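Local coordinates for protein probable TonB-dependent receptor (Pseudomonas aeruginosa, PDB 4K3F) that probably serves as the periplasmic methionine-binding lipoprotein of a transport system, holding a selenomethionine in the cleft between its two lobes, at residues Glu16-Val21 with Ala54-His59; Glu28-Lys33 with Ser209-Lys214; Lys33-Thr38 with Lys50-Asn55; Asn198-Arg203 with Gln213-Ala218. All coordinates share one frame; numbering follows the deposited sequence.

Interaction 1: Glu16-Val21 with Ala54-His59; sequences EILNVV and ANFFQH. With MSE (selenomethionine), chain B.
The Phe56 ring receives Ile17 and Leu18 from helix 11-26 at a slant, and the ring of His14 meets it edge-to-face. This is an alpha/beta lobe of a periplasmic binding protein, in which a helix lies on a mixed sheet and the strand beneath it runs on to the ligand. Leu18 straddles Phe56 CD2 with its whole fork, CG nearest at 4.0 Å and both methyls close behind, while the Ile17 side chain runs at about a right angle to that of Phe56 and brings CG2 to 4.2 Å from CE2 of Phe56. The CB of Phe56 points to the helix, and with CG anti to the backbone N (chi1 179°) the CD2/CE2 side of the ring meets Leu18 and Ile17; all three side chains are buried.

Beyond Phe56 the chain turns a corner, and Phe57, Gln58 and His59 line the selenomethionine pocket. One face of the Phe57 ring is covered by Gln58 CB, 3.7 Å above its centre, with Asn55 CG in the plane at its edge. The ligand methyl CE meets this ring obliquely and lies 3.6 Å from CB of Gln58. The imidazole of His59 is held by two hydrogen bonds, ND1 to Tyr62 N and NE2 to Asn112 OD1, fixing its rotation. Over one face of that imidazole sits the ligand selenium, displaced toward the rim, with SE 3.4 Å from His59 NE2.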
loop_
_atom_site.group_PDB
_atom_site.type_symbol
_atom_site.label_atom_id
_atom_site.label_comp_id
_atom_site.label_asym_id
_atom_site.label_seq_id
_atom_site.Cartn_x
_atom_site.Cartn_y
_atom_site.Cartn_z
ATOM N N GLU A 16 12.444 5.519 -0.084
ATOM C CA GLU A 16 13.654 5.031 0.590
ATOM C C GLU A 16 14.264 3.899 -0.261
ATOM O O GLU A 16 15.457 3.875 -0.511
ATOM C CB GLU A 16 13.336 4.553 2.004
ATOM C CG GLU A 16 12.762 5.643 2.901
ATOM C CD GLU A 16 12.689 5.255 4.384
ATOM O OE1 GLU A 16 12.374 4.105 4.707
ATOM O OE2 GLU A 16 12.879 6.143 5.226
ATOM N N ILE A 17 13.436 2.942 -0.658
ATOM C CA ILE A 17 13.900 1.858 -1.523
ATOM C C ILE A 17 14.546 2.391 -2.788
ATOM O O ILE A 17 15.627 1.942 -3.200
ATOM C CB ILE A 17 12.716 0.921 -1.870
ATOM C CG1 ILE A 17 12.295 0.138 -0.618
ATOM C CG2 ILE A 17 13.071 -0.023 -3.024
ATOM C CD1 ILE A 17 10.939 -0.557 -0.746
ATOM N N LEU A 18 13.865 3.340 -3.439
ATOM C CA LEU A 18 14.395 3.950 -4.640
ATOM C C LEU A 18 15.727 4.684 -4.431
ATOM O O LEU A 18 16.609 4.568 -5.304
ATOM C CB LEU A 18 13.338 4.835 -5.317
ATOM C CG LEU A 18 12.116 4.086 -5.864
ATOM C CD1 LEU A 18 11.099 5.123 -6.309
ATOM C CD2 LEU A 18 12.425 3.141 -7.011
ATOM N N ASN A 19 15.907 5.364 -3.287
ATOM C CA ASN A 19 17.184 6.034 -2.991
ATOM C C ASN A 19 18.367 5.019 -2.909
ATOM O O ASN A 19 19.481 5.314 -3.321
ATOM C CB ASN A 19 17.116 6.795 -1.663
ATOM C CG ASN A 19 16.277 8.065 -1.733
ATOM O OD1 ASN A 19 16.271 8.752 -2.721
ATOM N ND2 ASN A 19 15.629 8.397 -0.621
ATOM N N VAL A 20 18.067 3.827 -2.407
ATOM C CA VAL A 20 19.087 2.773 -2.256
ATOM C C VAL A 20 19.394 2.127 -3.607
ATOM O O VAL A 20 20.517 1.706 -3.815
ATOM C CB VAL A 20 18.616 1.771 -1.178
ATOM C CG1 VAL A 20 19.486 0.542 -1.083
ATOM C CG2 VAL A 20 18.564 2.508 0.162
ATOM N N VAL A 21 18.405 2.073 -4.523
ATOM C CA VAL A 21 18.666 1.458 -5.851
ATOM C C VAL A 21 19.347 2.455 -6.759
ATOM O O VAL A 21 19.999 2.046 -7.720
ATOM C CB VAL A 21 17.459 0.850 -6.640
ATOM C CG1 VAL A 21 16.890 -0.355 -5.964
ATOM C CG2 VAL A 21 16.388 1.850 -6.954
ATOM N N ALA A 54 7.145 6.884 -14.507
ATOM C CA ALA A 54 6.687 5.739 -13.733
ATOM C C ALA A 54 6.358 6.141 -12.304
ATOM O O ALA A 54 6.607 7.269 -11.877
ATOM C CB ALA A 54 7.786 4.684 -13.714
ATOM N N ASN A 55 5.739 5.234 -11.574
ATOM C CA ASN A 55 5.511 5.434 -10.157
ATOM C C ASN A 55 5.665 4.131 -9.371
ATOM O O ASN A 55 5.634 3.022 -9.925
ATOM C CB ASN A 55 4.177 6.166 -9.856
ATOM C CG ASN A 55 2.941 5.366 -10.244
ATOM O OD1 ASN A 55 2.763 4.210 -9.841
ATOM N ND2 ASN A 55 2.065 5.985 -10.972
ATOM N N PHE A 56 5.761 4.300 -8.063
ATOM C CA PHE A 56 5.975 3.179 -7.137
ATOM C C PHE A 56 5.329 3.532 -5.821
ATOM O O PHE A 56 5.900 4.230 -5.009
ATOM C CB PHE A 56 7.470 2.877 -7.019
ATOM C CG PHE A 56 7.802 1.745 -6.078
ATOM C CD1 PHE A 56 7.071 0.568 -6.082
ATOM C CD2 PHE A 56 8.867 1.838 -5.213
ATOM C CE1 PHE A 56 7.399 -0.481 -5.206
ATOM C CE2 PHE A 56 9.194 0.786 -4.348
ATOM C CZ PHE A 56 8.474 -0.368 -4.353
ATOM N N PHE A 57 4.106 3.025 -5.643
ATOM C CA PHE A 57 3.269 3.387 -4.472
ATOM C C PHE A 57 2.052 2.517 -4.255
ATOM O O PHE A 57 1.495 2.592 -3.202
ATOM C CB PHE A 57 2.794 4.850 -4.474
ATOM C CG PHE A 57 1.570 5.096 -5.328
ATOM C CD1 PHE A 57 1.665 5.162 -6.690
ATOM C CD2 PHE A 57 0.321 5.218 -4.738
ATOM C CE1 PHE A 57 0.517 5.396 -7.490
ATOM C CE2 PHE A 57 -0.798 5.444 -5.512
ATOM C CZ PHE A 57 -0.698 5.523 -6.877
ATOM N N GLN A 58 1.612 1.745 -5.236
ATOM C CA GLN A 58 0.263 1.100 -5.172
ATOM C C GLN A 58 0.379 -0.390 -5.405
ATOM O O GLN A 58 1.437 -0.883 -5.846
ATOM C CB GLN A 58 -0.673 1.718 -6.214
ATOM C CG GLN A 58 -0.371 1.241 -7.642
ATOM C CD GLN A 58 -0.900 2.215 -8.665
ATOM O OE1 GLN A 58 -2.096 2.522 -8.709
ATOM N NE2 GLN A 58 -0.001 2.793 -9.417
ATOM N N HIS A 59 -0.703 -1.102 -5.101
ATOM C CA HIS A 59 -0.814 -2.505 -5.439
ATOM C C HIS A 59 -1.699 -2.650 -6.683
ATOM O O HIS A 59 -2.272 -1.697 -7.190
ATOM C CB HIS A 59 -1.320 -3.353 -4.260
ATOM C CG HIS A 59 -2.521 -2.783 -3.520
ATOM N ND1 HIS A 59 -3.757 -2.591 -4.128
ATOM C CD2 HIS A 59 -2.675 -2.375 -2.242
ATOM C CE1 HIS A 59 -4.615 -2.106 -3.240
ATOM N NE2 HIS A 59 -3.982 -1.984 -2.078
HETATM N N MSE B 300 1.624 0.950 0.184
HETATM C CA MSE B 300 0.140 0.811 0.246
HETATM C C MSE B 300 -0.148 -0.604 0.734
HETATM O O MSE B 300 0.494 -1.554 0.272
HETATM O OXT MSE B 300 -1.030 -0.803 1.578
HETATM C CB MSE B 300 -0.518 1.061 -1.121
HETATM C CG MSE B 300 -2.023 0.955 -1.068
HETATM SE SE MSE B 300 -2.782 1.106 -2.873
HETATM C CE MSE B 300 -2.386 2.917 -3.237
#

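Interaction 2: Glu28-Lys33 with Ser209-Lys214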
loop_
_atom_site.group_PDB
_atom_site.type_symbol
_atom_site.label_atom_id
_atom_site.label_comp_id
_atom_site.label_asym_id
_atom_site.label_seq_id
_atom_site.Cartn_x
_atom_site.Cartn_y
_atom_site.Cartn_z
ATOM N N GLU A 28 24.602 1.401 -14.329
ATOM C CA GLU A 28 24.092 0.804 -15.570
ATOM C C GLU A 28 23.573 1.858 -16.545
ATOM O O GLU A 28 22.806 1.523 -17.458
ATOM C CB GLU A 28 22.930 -0.113 -15.270
ATOM C CG GLU A 28 23.144 -1.073 -14.153
ATOM C CD GLU A 28 21.965 -1.969 -14.046
ATOM O OE1 GLU A 28 21.928 -2.963 -14.802
ATOM O OE2 GLU A 28 21.055 -1.633 -13.256
ATOM N N GLY A 29 23.969 3.103 -16.365
ATOM C CA GLY A 29 23.672 4.154 -17.328
ATOM C C GLY A 29 22.262 4.713 -17.204
ATOM O O GLY A 29 21.712 5.252 -18.173
ATOM N N VAL A 30 21.679 4.615 -16.008
ATOM C CA VAL A 30 20.336 5.124 -15.782
ATOM C C VAL A 30 20.344 6.102 -14.649
ATOM O O VAL A 30 20.831 5.781 -13.572
ATOM C CB VAL A 30 19.321 4.000 -15.453
ATOM C CG1 VAL A 30 17.987 4.609 -15.015
ATOM C CG2 VAL A 30 19.161 3.095 -16.651
ATOM N N ASP A 31 19.798 7.286 -14.904
ATOM C CA ASP A 31 19.751 8.373 -13.919
ATOM C C ASP A 31 18.359 8.457 -13.335
ATOM O O ASP A 31 17.451 9.069 -13.908
ATOM C CB ASP A 31 20.156 9.698 -14.554
ATOM C CG ASP A 31 20.128 10.846 -13.577
ATOM O OD1 ASP A 31 20.170 10.631 -12.346
ATOM O OD2 ASP A 31 20.082 11.996 -14.050
ATOM N N LEU A 32 18.183 7.758 -12.223
ATOM C CA LEU A 32 16.887 7.676 -11.550
ATOM C C LEU A 32 16.589 8.941 -10.771
ATOM O O LEU A 32 17.365 9.312 -9.899
ATOM C CB LEU A 32 16.860 6.509 -10.582
ATOM C CG LEU A 32 15.531 6.199 -9.895
ATOM C CD1 LEU A 32 14.465 5.801 -10.918
ATOM C CD2 LEU A 32 15.721 5.060 -8.917
ATOM N N LYS A 33 15.471 9.597 -11.092
ATOM C CA LYS A 33 15.053 10.858 -10.462
ATOM C C LYS A 33 13.739 10.630 -9.752
ATOM O O LYS A 33 12.687 10.349 -10.393
ATOM C CB LYS A 33 14.920 11.953 -11.525
ATOM C CG LYS A 33 16.226 12.206 -12.289
ATOM C CD LYS A 33 16.005 13.213 -13.414
ATOM C CE LYS A 33 17.176 13.282 -14.363
ATOM N NZ LYS A 33 16.730 13.640 -15.736
ATOM N N SER A 209 11.070 -0.481 -21.953
ATOM C CA SER A 209 12.268 0.300 -22.273
ATOM C C SER A 209 13.476 -0.242 -21.515
ATOM O O SER A 209 13.347 -0.906 -20.504
ATOM C CB SER A 209 12.012 1.778 -21.947
ATOM O OG SER A 209 11.880 2.018 -20.553
ATOM N N ASP A 210 14.656 -0.002 -22.055
ATOM C CA ASP A 210 15.888 -0.424 -21.393
ATOM C C ASP A 210 15.963 0.076 -19.945
ATOM O O ASP A 210 16.263 -0.680 -19.023
ATOM C CB ASP A 210 17.092 0.066 -22.198
ATOM C CG ASP A 210 18.419 -0.346 -21.569
ATOM O OD1 ASP A 210 18.725 -1.528 -21.625
ATOM O OD2 ASP A 210 19.115 0.520 -20.999
ATOM N N ALA A 211 15.719 1.351 -19.728
ATOM C CA ALA A 211 15.860 1.926 -18.397
ATOM C C ALA A 211 14.846 1.343 -17.434
ATOM O O ALA A 211 15.177 1.028 -16.264
ATOM C CB ALA A 211 15.666 3.428 -18.464
HETATM N N MSE A 212 13.598 1.184 -17.917
HETATM C CA MSE A 212 12.572 0.604 -17.065
HETATM C C MSE A 212 12.948 -0.803 -16.651
HETATM O O MSE A 212 12.732 -1.211 -15.491
HETATM C CB MSE A 212 11.207 0.653 -17.732
HETATM C CG MSE A 212 10.040 0.454 -16.763
HETATM SE SE MSE A 212 9.752 1.969 -15.551
HETATM C CE MSE A 212 9.333 3.239 -16.980
ATOM N N GLN A 213 13.488 -1.580 -17.582
ATOM C CA GLN A 213 13.843 -2.952 -17.279
ATOM C C GLN A 213 14.976 -3.009 -16.265
ATOM O O GLN A 213 14.974 -3.903 -15.401
ATOM C CB GLN A 213 14.291 -3.720 -18.525
ATOM C CG GLN A 213 13.212 -3.990 -19.571
ATOM C CD GLN A 213 13.777 -4.716 -20.843
ATOM O OE1 GLN A 213 14.985 -4.673 -21.166
ATOM N NE2 GLN A 213 12.887 -5.396 -21.548
ATOM N N LYS A 214 15.942 -2.106 -16.394
ATOM C CA LYS A 214 17.069 -2.073 -15.435
ATOM C C LYS A 214 16.522 -1.742 -14.057
ATOM O O LYS A 214 16.934 -2.365 -13.092
ATOM C CB LYS A 214 18.079 -1.064 -15.877
ATOM C CG LYS A 214 18.913 -1.553 -17.047
ATOM C CD LYS A 214 19.792 -0.485 -17.636
ATOM C CE LYS A 214 20.769 -1.080 -18.660
ATOM N NZ LYS A 214 21.390 0.041 -19.388
#
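Lys214 and Glu28 slide past each other in opposite directions, the lysine running out from its helix along the glutamate stem. Their aliphatic parts touch where Lys214 CD lies 3.9 Å from Glu28 CB, and the carboxylate comes back beside the root of the lysine, OE2 being 4.0 Å from Lys214 CB. The charged ends therefore do not pair: Glu28 OE1 stays 5.5 Å from NZ of Lys214. The ammonium instead donates to the backbone carbonyl of Glu28, NZ to O 2.8 Å, in a nearly straight approach to the oxygen (C=O...N angle 164°). A lysine chain extended beyond CG gives it this reach.

That carbonyl belongs to the end of helix 11-26, which closes in a Schellman motif with Gly29, at positive phi, as its C-prime residue; a cation at such a C-terminus probably suits the helix dipole. NZ has a second partner in its own helix, a salt bridge to the syn lone pair of Asp210 OD2. Beside the aliphatic part of Lys214, Val30 meets the chain at a slant, CG2 3.8 Å from CD of Lys214. The same methyl rests on Ala211, 4.0 Å from its CB, where strand 30-36 begins. At the start of helix 210-218, Ser209 acts as N-cap, its OG accepting from Met212 N.

Interaction 3: Lys33-Thr38 with Lys50-Asn55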
loop_
_atom_site.group_PDB
_atom_site.type_symbol
_atom_site.label_atom_id
_atom_site.label_comp_id
_atom_site.label_asym_id
_atom_site.label_seq_id
_atom_site.Cartn_x
_atom_site.Cartn_y
_atom_site.Cartn_z
ATOM N N LYS A 33 15.471 9.597 -11.092
ATOM C CA LYS A 33 15.053 10.858 -10.462
ATOM C C LYS A 33 13.739 10.630 -9.752
ATOM O O LYS A 33 12.687 10.349 -10.393
ATOM C CB LYS A 33 14.920 11.953 -11.525
ATOM C CG LYS A 33 16.226 12.206 -12.289
ATOM C CD LYS A 33 16.005 13.213 -13.414
ATOM C CE LYS A 33 17.176 13.282 -14.363
ATOM N NZ LYS A 33 16.730 13.640 -15.736
ATOM N N ILE A 34 13.778 10.748 -8.434
ATOM C CA ILE A 34 12.674 10.322 -7.576
ATOM C C ILE A 34 11.931 11.579 -7.128
ATOM O O ILE A 34 12.564 12.573 -6.709
ATOM C CB ILE A 34 13.223 9.617 -6.315
ATOM C CG1 ILE A 34 14.026 8.368 -6.688
ATOM C CG2 ILE A 34 12.115 9.273 -5.341
ATOM C CD1 ILE A 34 15.019 7.987 -5.610
ATOM N N LYS A 35 10.607 11.535 -7.247
ATOM C CA LYS A 35 9.750 12.639 -6.824
ATOM C C LYS A 35 8.773 12.113 -5.795
ATOM O O LYS A 35 7.978 11.208 -6.091
ATOM C CB LYS A 35 9.039 13.222 -8.044
ATOM C CG LYS A 35 9.928 14.137 -8.911
ATOM C CD LYS A 35 11.058 13.381 -9.600
ATOM C CE LYS A 35 11.650 14.139 -10.765
ATOM N NZ LYS A 35 12.240 15.427 -10.321
ATOM N N GLU A 36 8.805 12.675 -4.590
ATOM C CA GLU A 36 7.958 12.185 -3.532
ATOM C C GLU A 36 6.567 12.801 -3.539
ATOM O O GLU A 36 6.440 14.001 -3.755
ATOM C CB GLU A 36 8.580 12.480 -2.188
ATOM C CG GLU A 36 9.923 11.795 -2.033
ATOM C CD GLU A 36 10.444 11.768 -0.603
ATOM O OE1 GLU A 36 9.704 12.038 0.368
ATOM O OE2 GLU A 36 11.631 11.464 -0.471
ATOM N N PHE A 37 5.555 11.991 -3.296
ATOM C CA PHE A 37 4.172 12.449 -3.181
ATOM C C PHE A 37 3.573 11.858 -1.913
ATOM O O PHE A 37 3.923 10.752 -1.518
ATOM C CB PHE A 37 3.361 11.975 -4.383
ATOM C CG PHE A 37 3.712 12.690 -5.646
ATOM C CD1 PHE A 37 4.764 12.248 -6.428
ATOM C CD2 PHE A 37 2.990 13.803 -6.054
ATOM C CE1 PHE A 37 5.101 12.919 -7.601
ATOM C CE2 PHE A 37 3.321 14.461 -7.214
ATOM C CZ PHE A 37 4.386 13.999 -7.995
ATOM N N THR A 38 2.651 12.566 -1.261
ATOM C CA THR A 38 2.107 12.030 -0.034
ATOM C C THR A 38 0.766 11.283 -0.214
ATOM O O THR A 38 0.251 10.690 0.742
ATOM C CB THR A 38 1.896 13.145 0.986
ATOM O OG1 THR A 38 0.959 14.082 0.446
ATOM C CG2 THR A 38 3.206 13.820 1.291
ATOM N N LYS A 50 1.883 12.222 -18.626
ATOM C CA LYS A 50 3.175 12.228 -19.295
ATOM C C LYS A 50 4.124 13.282 -18.656
ATOM O O LYS A 50 4.905 13.947 -19.359
ATOM C CB LYS A 50 2.985 12.388 -20.845
ATOM C CG LYS A 50 1.796 11.568 -21.419
ATOM C CD LYS A 50 1.619 11.727 -22.925
ATOM C CE LYS A 50 0.495 10.870 -23.525
ATOM N NZ LYS A 50 0.606 9.410 -23.152
ATOM N N ARG A 51 4.029 13.437 -17.350
ATOM C CA ARG A 51 4.880 14.343 -16.623
ATOM C C ARG A 51 6.053 13.593 -16.041
ATOM O O ARG A 51 7.145 14.162 -15.872
ATOM C CB ARG A 51 4.124 15.080 -15.533
ATOM C CG ARG A 51 3.001 15.922 -16.104
ATOM C CD ARG A 51 2.180 16.678 -15.075
ATOM N NE ARG A 51 0.963 17.232 -15.697
ATOM C CZ ARG A 51 0.900 18.391 -16.379
ATOM N NH1 ARG A 51 1.948 19.173 -16.517
ATOM N NH2 ARG A 51 -0.226 18.764 -16.960
ATOM N N LEU A 52 5.805 12.343 -15.629
ATOM C CA LEU A 52 6.849 11.494 -15.035
ATOM C C LEU A 52 6.729 10.146 -15.746
ATOM O O LEU A 52 5.654 9.813 -16.279
ATOM C CB LEU A 52 6.608 11.308 -13.541
ATOM C CG LEU A 52 6.601 12.580 -12.720
ATOM C CD1 LEU A 52 6.277 12.287 -11.262
ATOM C CD2 LEU A 52 7.941 13.256 -12.829
ATOM N N ASP A 53 7.811 9.379 -15.752
ATOM C CA ASP A 53 7.854 8.138 -16.497
ATOM C C ASP A 53 7.133 6.924 -15.814
ATOM O O ASP A 53 6.573 6.077 -16.493
ATOM C CB ASP A 53 9.275 7.713 -16.718
ATOM C CG ASP A 53 10.098 8.685 -17.595
ATOM O OD1 ASP A 53 9.595 9.214 -18.613
ATOM O OD2 ASP A 53 11.267 8.891 -17.237
ATOM N N ALA A 54 7.145 6.884 -14.507
ATOM C CA ALA A 54 6.687 5.739 -13.733
ATOM C C ALA A 54 6.358 6.141 -12.304
ATOM O O ALA A 54 6.607 7.269 -11.877
ATOM C CB ALA A 54 7.786 4.684 -13.714
ATOM N N ASN A 55 5.739 5.234 -11.574
ATOM C CA ASN A 55 5.511 5.434 -10.157
ATOM C C ASN A 55 5.665 4.131 -9.371
ATOM O O ASN A 55 5.634 3.022 -9.925
ATOM C CB ASN A 55 4.177 6.166 -9.856
ATOM C CG ASN A 55 2.941 5.366 -10.244
ATOM O OD1 ASN A 55 2.763 4.210 -9.841
ATOM N ND2 ASN A 55 2.065 5.985 -10.972
#
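Phe37 and Leu52 meet across an intervening strand, with no hydrogen bond between their segments. The setting is the six-stranded mixed sheet of this binding-protein lobe, in which strands 30-36 and 54-59 are not neighbours: strand 3-9 runs between them, bonded through its backbone to both. The contact joins the end of strand 30-36 and the loop after it to the loop leading into strand 54-59. Side chains must therefore span the middle strand, and the nearest CA atoms, those of Lys35 and Leu52, are 8.8 Å apart.

The leucine, which is buried, rests on Thr6 and Ala8 of strand 3-9, and Phe37 on Ala8, so the middle strand floors the contact. Phe37 also touches Pro43 and Gln46 of helix 42-48, the helix that links the two segments and ends in a Schellman motif at Lys50. Lys35, partly exposed and modelled in two conformers, may add a touch of its aliphatic chain on Leu52, but this is doubtful.

Leu52 and Phe37 reach for each other from opposite directions. Leu52 CG stands anti to the carbonyl carbon (chi1 -60°), and with CD1 anti to CA (chi2 177°) that methyl points on to Phe37. The two meet obliquely at the far end of the ring: CD1 of Leu52 is 3.9 Å from CE1 of Phe37 and 4.1 Å from its CZ.

Interaction 4: Asn198-Arg203 with Gln213-Ala218; sequences NILVAR and QKLAKA. With MSE (selenomethionine), chain B.
Strand 198-202 supplies both a wall of the selenomethionine site and a seat for helix 210-218 in this alpha/beta lobe. At the ligand end, the Asn198 amide grips the amino acid backbone with both of its polar atoms. OD1 accepts from the ligand N at 2.9 Å, while ND2 of Asn198 donates to the ligand carboxylate O at 2.8 Å with an N-H...O angle of 160°. His14 NE2 is a further hydrogen-bond partner of OD1 and probably helps to fix the amide's orientation.

Two residues on, Leu200 turns to the helix and crosses Leu215 obliquely. The CB atoms of Leu200 and Leu215 point across the contact, and CG anti to the backbone N (chi1 171° and 178°) carries each fork out to meet the other. Leu215 offers a single methyl to the fork of its partner: CD2 is 3.9 Å from CD1 of Leu200 and 4.0 Å from CD2 of that residue. Leu200 CD2 also reaches the flank of the helix, 4.4 Å from CB of Ala216. Leu200 packs on Val77 of the antiparallel neighbour 75-82, whereas Leu215 meets Leu18, Val21 and Leu25, so that helix 210-218 lies on the sheet beside helix 11-26, Leu215 filling the seam.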
loop_
_atom_site.group_PDB
_atom_site.type_symbol
_atom_site.label_atom_id
_atom_site.label_comp_id
_atom_site.label_asym_id
_atom_site.label_seq_id
_atom_site.Cartn_x
_atom_site.Cartn_y
_atom_site.Cartn_z
ATOM N N ASN A 198 3.074 -4.450 -3.821
ATOM C CA ASN A 198 3.287 -3.117 -4.401
ATOM C C ASN A 198 4.133 -3.211 -5.668
ATOM O O ASN A 198 5.121 -3.941 -5.706
ATOM C CB ASN A 198 3.942 -2.178 -3.383
ATOM C CG ASN A 198 2.938 -1.661 -2.332
ATOM O OD1 ASN A 198 2.970 -0.496 -1.965
ATOM N ND2 ASN A 198 1.978 -2.539 -1.901
ATOM N N ILE A 199 3.690 -2.504 -6.699
ATOM C CA ILE A 199 4.230 -2.644 -8.018
ATOM C C ILE A 199 4.818 -1.328 -8.538
ATOM O O ILE A 199 4.306 -0.237 -8.291
ATOM C CB ILE A 199 3.124 -3.101 -8.989
ATOM C CG1 ILE A 199 1.819 -2.307 -8.762
ATOM C CG2 ILE A 199 2.832 -4.577 -8.749
ATOM C CD1 ILE A 199 0.763 -2.487 -9.816
ATOM N N LEU A 200 5.836 -1.484 -9.342
ATOM C CA LEU A 200 6.336 -0.402 -10.176
ATOM C C LEU A 200 5.350 -0.303 -11.350
ATOM O O LEU A 200 5.041 -1.323 -11.953
ATOM C CB LEU A 200 7.710 -0.745 -10.692
ATOM C CG LEU A 200 8.314 0.168 -11.744
ATOM C CD1 LEU A 200 8.612 1.499 -11.154
ATOM C CD2 LEU A 200 9.603 -0.435 -12.299
ATOM N N VAL A 201 4.923 0.910 -11.708
ATOM C CA VAL A 201 3.866 1.136 -12.701
ATOM C C VAL A 201 4.380 2.140 -13.695
ATOM O O VAL A 201 5.055 3.130 -13.335
ATOM C CB VAL A 201 2.550 1.644 -12.005
ATOM C CG1 VAL A 201 1.523 2.133 -13.025
ATOM C CG2 VAL A 201 1.984 0.487 -11.210
ATOM N N ALA A 202 4.079 1.892 -14.953
ATOM C CA ALA A 202 4.503 2.804 -16.011
ATOM C C ALA A 202 3.471 2.809 -17.099
ATOM O O ALA A 202 2.298 2.629 -16.795
ATOM C CB ALA A 202 5.908 2.395 -16.478
ATOM N N ARG A 203 3.865 3.064 -18.335
ATOM C CA ARG A 203 2.924 3.159 -19.448
ATOM C C ARG A 203 3.256 2.120 -20.513
ATOM O O ARG A 203 4.376 1.641 -20.568
ATOM C CB ARG A 203 3.061 4.539 -20.073
ATOM C CG ARG A 203 2.636 5.666 -19.127
ATOM C CD ARG A 203 2.492 7.027 -19.813
ATOM N NE ARG A 203 3.745 7.371 -20.461
ATOM C CZ ARG A 203 4.719 8.116 -19.944
ATOM N NH1 ARG A 203 4.542 8.814 -18.820
ATOM N NH2 ARG A 203 5.849 8.239 -20.618
ATOM N N GLN A 213 13.488 -1.580 -17.582
ATOM C CA GLN A 213 13.843 -2.952 -17.279
ATOM C C GLN A 213 14.976 -3.009 -16.265
ATOM O O GLN A 213 14.974 -3.903 -15.401
ATOM C CB GLN A 213 14.291 -3.720 -18.525
ATOM C CG GLN A 213 13.212 -3.990 -19.571
ATOM C CD GLN A 213 13.777 -4.716 -20.843
ATOM O OE1 GLN A 213 14.985 -4.673 -21.166
ATOM N NE2 GLN A 213 12.887 -5.396 -21.548
ATOM N N LYS A 214 15.942 -2.106 -16.394
ATOM C CA LYS A 214 17.069 -2.073 -15.435
ATOM C C LYS A 214 16.522 -1.742 -14.057
ATOM O O LYS A 214 16.934 -2.365 -13.092
ATOM C CB LYS A 214 18.079 -1.064 -15.877
ATOM C CG LYS A 214 18.913 -1.553 -17.047
ATOM C CD LYS A 214 19.792 -0.485 -17.636
ATOM C CE LYS A 214 20.769 -1.080 -18.660
ATOM N NZ LYS A 214 21.390 0.041 -19.388
ATOM N N LEU A 215 15.612 -0.765 -13.949
ATOM C CA LEU A 215 15.010 -0.479 -12.632
ATOM C C LEU A 215 14.287 -1.677 -12.064
ATOM O O LEU A 215 14.461 -2.012 -10.895
ATOM C CB LEU A 215 14.058 0.716 -12.690
ATOM C CG LEU A 215 13.307 1.094 -11.384
ATOM C CD1 LEU A 215 14.198 1.391 -10.194
ATOM C CD2 LEU A 215 12.398 2.296 -11.612
ATOM N N ALA A 216 13.423 -2.309 -12.878
ATOM C CA ALA A 216 12.698 -3.505 -12.454
ATOM C C ALA A 216 13.660 -4.598 -11.913
ATOM O O ALA A 216 13.414 -5.206 -10.865
ATOM C CB ALA A 216 11.814 -4.041 -13.598
ATOM N N LYS A 217 14.763 -4.853 -12.633
ATOM C CA LYS A 217 15.721 -5.860 -12.232
ATOM C C LYS A 217 16.396 -5.463 -10.927
ATOM O O LYS A 217 16.565 -6.301 -10.062
ATOM C CB LYS A 217 16.767 -6.090 -13.330
ATOM C CG LYS A 217 17.810 -7.144 -12.983
ATOM C CD LYS A 217 18.474 -7.699 -14.245
ATOM C CE LYS A 217 19.846 -8.303 -13.970
ATOM N NZ LYS A 217 20.657 -8.349 -15.221
ATOM N N ALA A 218 16.777 -4.201 -10.785
ATOM C CA ALA A 218 17.421 -3.713 -9.544
ATOM C C ALA A 218 16.504 -3.874 -8.355
ATOM O O ALA A 218 16.943 -4.168 -7.241
ATOM C CB ALA A 218 17.840 -2.254 -9.680
HETATM N N MSE B 300 1.624 0.950 0.184
HETATM C CA MSE B 300 0.140 0.811 0.246
HETATM C C MSE B 300 -0.148 -0.604 0.734
HETATM O O MSE B 300 0.494 -1.554 0.272
HETATM O OXT MSE B 300 -1.030 -0.803 1.578
HETATM C CB MSE B 300 -0.518 1.061 -1.121
HETATM C CG MSE B 300 -2.023 0.955 -1.068
HETATM SE SE MSE B 300 -2.782 1.106 -2.873
HETATM C CE MSE B 300 -2.386 2.917 -3.237
#

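All four contacts lie in one lobe and reach its six-stranded sheet. Interactions 1 and 4, centres about 9 Å apart, meet where strands 54-59 and 198-202 pair; Asn55 N is 2.8 Å from Val201 O, and both strands run to the selenomethionine, one meeting its side chain and the other its amino and carboxylate groups. Interaction 2 shares helix 210-218 with interaction 4; Met212 packs on Ala202 and Leu200, with CE 3.6 Å from Ala202 CB, and Leu32 meets Leu215. Interaction 3 shares strand 30-36 with interaction 2 and Ala54 and Asn55 with interaction 1. The Phe37 side chain stays about 11 Å from the ligand, and interaction 2 lies at the lobe's far end.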